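Local atomic coordinates of putative zinc protease (Bordetella pertussis, PDB entry 3IH6), a protein that probably acts as a zinc-dependent metalloendopeptidase of the M16 family, of which this chain is one fragment, matching in part the family's inactive domain. Residues 42-47 with 178-183; 49-54 with 106-111. All coordinates share one frame; numbering follows the deposited sequence.

Contact 1 (42-47 with 178-183); sequences VGLDLA and VAYLVR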
# COMPACT_ATOMS: atom_id res chain seq x y z
N VAL E 42 -17.25 -21.03 2.72
CA VAL E 42 -17.38 -19.70 3.31
C VAL E 42 -17.87 -19.72 4.73
O VAL E 42 -17.50 -18.82 5.52
CB VAL E 42 -18.17 -18.67 2.47
CG1 VAL E 42 -17.53 -18.53 1.13
CG2 VAL E 42 -19.60 -19.03 2.36
N GLY E 43 -18.66 -20.75 5.08
CA GLY E 43 -19.12 -20.93 6.44
C GLY E 43 -17.92 -20.92 7.38
O GLY E 43 -17.86 -20.19 8.37
N LEU E 44 -16.93 -21.73 7.04
CA LEU E 44 -15.77 -21.87 7.88
C LEU E 44 -14.91 -20.61 7.83
O LEU E 44 -14.23 -20.26 8.80
CB LEU E 44 -14.97 -23.10 7.46
CG LEU E 44 -13.97 -23.67 8.48
CD1 LEU E 44 -14.58 -23.88 9.84
CD2 LEU E 44 -13.31 -24.93 7.97
N ASP E 45 -14.97 -19.92 6.70
CA ASP E 45 -14.24 -18.67 6.50
C ASP E 45 -14.82 -17.66 7.52
O ASP E 45 -14.10 -17.13 8.38
CB ASP E 45 -14.49 -18.24 5.04
CG ASP E 45 -13.44 -17.28 4.50
OD1 ASP E 45 -12.43 -17.05 5.20
OD2 ASP E 45 -13.63 -16.78 3.35
N LEU E 46 -16.15 -17.48 7.50
CA LEU E 46 -16.84 -16.56 8.43
C LEU E 46 -16.67 -16.95 9.90
O LEU E 46 -16.43 -16.10 10.73
CB LEU E 46 -18.31 -16.46 8.08
CG LEU E 46 -18.60 -15.93 6.67
CD1 LEU E 46 -20.07 -16.19 6.29
CD2 LEU E 46 -18.22 -14.45 6.63
N ALA E 47 -16.77 -18.26 10.19
CA ALA E 47 -16.57 -18.81 11.52
C ALA E 47 -15.22 -18.45 12.13
O ALA E 47 -15.14 -18.08 13.32
CB ALA E 47 -16.71 -20.29 11.47
N VAL E 178 -19.50 -26.53 12.95
CA VAL E 178 -19.69 -27.78 13.72
C VAL E 178 -19.17 -29.08 13.04
O VAL E 178 -18.61 -29.94 13.74
CB VAL E 178 -21.11 -27.94 14.29
CG1 VAL E 178 -21.32 -29.36 14.79
CG2 VAL E 178 -21.31 -26.96 15.44
N ALA E 179 -19.32 -29.22 11.72
CA ALA E 179 -18.80 -30.43 11.03
C ALA E 179 -17.27 -30.47 10.79
O ALA E 179 -16.70 -31.56 10.73
CB ALA E 179 -19.56 -30.69 9.70
N TYR E 180 -16.63 -29.30 10.66
CA TYR E 180 -15.18 -29.22 10.46
C TYR E 180 -14.35 -29.00 11.71
O TYR E 180 -13.16 -29.36 11.76
CB TYR E 180 -14.81 -28.20 9.33
CG TYR E 180 -15.24 -28.77 8.01
CD1 TYR E 180 -16.57 -28.65 7.57
CD2 TYR E 180 -14.36 -29.54 7.24
CE1 TYR E 180 -17.00 -29.26 6.38
CE2 TYR E 180 -14.79 -30.14 6.05
CZ TYR E 180 -16.10 -29.98 5.64
OH TYR E 180 -16.53 -30.57 4.50
N LEU E 181 -14.94 -28.40 12.74
CA LEU E 181 -14.14 -28.16 13.95
C LEU E 181 -14.40 -29.32 14.93
O LEU E 181 -15.19 -29.22 15.89
CB LEU E 181 -14.34 -26.75 14.51
CG LEU E 181 -14.02 -25.63 13.50
CD1 LEU E 181 -14.36 -24.24 14.02
CD2 LEU E 181 -12.55 -25.65 13.03
N VAL E 182 -13.76 -30.45 14.61
CA VAL E 182 -13.98 -31.70 15.33
C VAL E 182 -12.66 -32.35 15.65
O VAL E 182 -11.73 -32.32 14.84
CB VAL E 182 -14.91 -32.71 14.55
CG1 VAL E 182 -16.39 -32.22 14.54
CG2 VAL E 182 -14.40 -33.00 13.15
N ARG E 183 -12.57 -32.94 16.84
CA ARG E 183 -11.35 -33.62 17.28
C ARG E 183 -10.71 -34.56 16.21
O ARG E 183 -9.48 -34.50 15.98
CB ARG E 183 -11.58 -34.37 18.57
CG ARG E 183 -10.38 -35.22 18.94
CD ARG E 183 -10.20 -35.45 20.42
NE ARG E 183 -8.85 -35.98 20.61
CZ ARG E 183 -8.04 -35.68 21.61
NH1 ARG E 183 -8.42 -34.83 22.56
NH2 ARG E 183 -6.83 -36.24 21.65
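Leu-44, on helix 39-52, pushes its two methyl groups against the end of helix 170-180, one to each of two consecutive residues. CD2 lies 3.8 Å from CB of Tyr-180, and CD1 lies 4.1 Å from CG of Leu-181 and about as close to its CD2. The leucine fork suits this place because its branches part to serve both neighbours at once. With CG anti to the backbone N (chi1 -161°), the fork swings beside its own carbonyl carbon; the side chain then crosses that of Tyr-180 at about a right angle.

Leu-44 and Leu-181 make up the close, buried part of the contact. Leu-181 is where helical geometry ends: it is the centre of an inverse gamma turn, marked by a weak bond from Val-182 N to Tyr-180 O, 3.1 Å long. The turn takes the chain on toward strand 187-191, and the leucine side chain stays inside.

The other half is looser. The tyrosine starts toward 42-47, but its end leads away from that segment; the side chain also touches Pro-34 and, on the first turn of helix 39-52, Asp-40. The residue remains partly exposed, a place that suits an aromatic ring carrying a hydroxyl.

Contact 2 (49-54 with 106-111); sequences TILADT and ATLESL
Leu-51 has by far the most surface buried here, and it meets two leucines from the end of helix 97-109 and the turn after it, Leu-108 and Leu-111. Its methyls divide the work. CD1 packs on CD2 of Leu-108 at 3.8 Å, while CD2 meets CD2 of Leu-111, also at 3.8 Å, with CD1 of Leu-111 only slightly farther away at 4.0 Å.

The two approaches differ in kind. Leu-111 points at the opposing helix, and its side chain and that of Leu-51 meet tip to tip. Leu-108 leaves its backbone at a slant to the contact, and only its outer end bends over to Leu-51; the two side chains run obliquely past each other. Its CG stands beside the backbone N, anti to the carbonyl carbon (chi1 -70°), and the second torsion (172°) extends CD1, leaving CD2 as the branch turned to Leu-51. CD2 also lies 4.1 Å from CD2 of Leu-51, so this methyl touches both branches. Three leucines suit the place: all are buried, and no hydrogen bond passes between the segments. This is leucine packing that joins helix 39-52 to helix 97-109 within the alpha/beta fragment matching in part the M16 inactive domain.

Two hydroxyls bond within their own segments. Ser-110 OG donates to Ala-106 O, 2.6 Å away, tilted 27° from the carbonyl plane, so the serine binds back to a carbonyl four residues earlier. Past the end of the other helix, Thr-54 OG1 donates to Asp-53 O at 2.7 Å, in the carbonyl plane and on a lone pair.

Around the leucines, Arg-58 of helix 58-63 lies against both Leu-51 and Leu-111. Behind helix 39-52 runs helix 118-136, which packs on Thr-49 and Ile-50, while strand 2-6 borders Ala-52 and Asp-53.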
# COMPACT_ATOMS: atom_id res chain seq x y z
N THR E 49 -13.39 -15.98 11.72
CA THR E 49 -13.42 -14.57 12.14
C THR E 49 -14.22 -14.41 13.42
O THR E 49 -13.85 -13.62 14.28
CB THR E 49 -14.11 -13.68 11.08
OG1 THR E 49 -13.36 -13.67 9.88
CG2 THR E 49 -14.28 -12.25 11.55
N ILE E 50 -15.33 -15.15 13.54
CA ILE E 50 -16.10 -15.09 14.77
C ILE E 50 -15.28 -15.64 15.93
O ILE E 50 -15.34 -15.11 17.01
CB ILE E 50 -17.42 -15.88 14.68
CG1 ILE E 50 -18.39 -15.21 13.68
CG2 ILE E 50 -18.02 -16.10 16.11
CD1 ILE E 50 -19.53 -16.13 13.23
N LEU E 51 -14.52 -16.70 15.69
CA LEU E 51 -13.72 -17.36 16.72
C LEU E 51 -12.48 -16.61 17.14
O LEU E 51 -12.04 -16.72 18.31
CB LEU E 51 -13.29 -18.79 16.27
CG LEU E 51 -14.53 -19.67 16.03
CD1 LEU E 51 -14.24 -20.78 15.06
CD2 LEU E 51 -15.11 -20.18 17.36
N ALA E 52 -11.89 -15.89 16.21
CA ALA E 52 -10.50 -15.47 16.41
C ALA E 52 -10.25 -14.00 16.38
O ALA E 52 -9.24 -13.56 16.86
CB ALA E 52 -9.57 -16.21 15.40
N ASP E 53 -11.18 -13.22 15.85
CA ASP E 53 -10.97 -11.78 15.59
C ASP E 53 -11.66 -10.82 16.57
O ASP E 53 -12.90 -10.93 16.79
CB ASP E 53 -11.44 -11.51 14.16
CG ASP E 53 -11.14 -10.12 13.69
OD1 ASP E 53 -10.03 -9.65 13.95
OD2 ASP E 53 -12.02 -9.51 13.04
N THR E 54 -10.88 -9.89 17.14
CA THR E 54 -11.30 -8.92 18.20
C THR E 54 -11.55 -9.57 19.58
O THR E 54 -11.85 -10.77 19.68
CB THR E 54 -12.59 -8.09 17.87
OG1 THR E 54 -13.74 -8.85 18.25
CG2 THR E 54 -12.67 -7.71 16.37
N ALA E 106 -11.38 -27.12 23.19
CA ALA E 106 -12.76 -27.20 23.74
C ALA E 106 -13.68 -26.12 23.17
O ALA E 106 -14.84 -26.39 22.89
CB ALA E 106 -12.75 -27.15 25.24
N THR E 107 -13.18 -24.91 22.97
CA THR E 107 -14.05 -23.81 22.50
C THR E 107 -14.42 -24.07 21.06
O THR E 107 -15.58 -23.90 20.64
CB THR E 107 -13.30 -22.44 22.55
OG1 THR E 107 -12.79 -22.22 23.86
CG2 THR E 107 -14.19 -21.28 22.10
N LEU E 108 -13.42 -24.49 20.30
CA LEU E 108 -13.57 -24.71 18.87
C LEU E 108 -14.53 -25.85 18.57
O LEU E 108 -15.38 -25.74 17.71
CB LEU E 108 -12.22 -24.98 18.20
CG LEU E 108 -11.24 -23.82 18.11
CD1 LEU E 108 -9.85 -24.27 17.60
CD2 LEU E 108 -11.78 -22.64 17.31
N GLU E 109 -14.39 -26.94 19.33
CA GLU E 109 -15.14 -28.16 19.10
C GLU E 109 -16.43 -28.30 19.91
O GLU E 109 -17.15 -29.32 19.81
CB GLU E 109 -14.21 -29.34 19.35
CG GLU E 109 -12.93 -29.17 18.53
CD GLU E 109 -11.87 -30.19 18.85
OE1 GLU E 109 -12.12 -31.13 19.65
OE2 GLU E 109 -10.79 -30.06 18.27
N SER E 110 -16.80 -27.26 20.65
CA SER E 110 -18.08 -27.32 21.36
C SER E 110 -19.10 -26.23 21.00
O SER E 110 -20.01 -25.92 21.77
CB SER E 110 -17.84 -27.40 22.86
OG SER E 110 -17.41 -26.13 23.33
N LEU E 111 -18.96 -25.66 19.81
CA LEU E 111 -19.85 -24.61 19.33
C LEU E 111 -21.28 -25.13 19.23
O LEU E 111 -22.26 -24.36 19.21
CB LEU E 111 -19.38 -24.12 17.95
CG LEU E 111 -18.03 -23.41 17.96
CD1 LEU E 111 -17.48 -23.32 16.51
CD2 LEU E 111 -18.13 -22.02 18.61

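Contacts 1 and 2 both use helix 39-52, the first its middle and the second its C-terminal end, and their centres are 9 Å apart. Along the chain, contact 2 is nested inside the loop closed by contact 1: 51 residues separate the segments of contact 2, and 130 those of contact 1. The two touch directly, with Leu-181 CD1 3.6 Å from Leu-51 CD1, so that the apolar side chains of the two contacts meet at these leucines. Helix 39-52 thus joins early, middle and late parts of the chain. The late part leads into strand 187-191, an outermost strand of the antiparallel sheet, tying the helical layer to the sheet in this alpha/beta fragment.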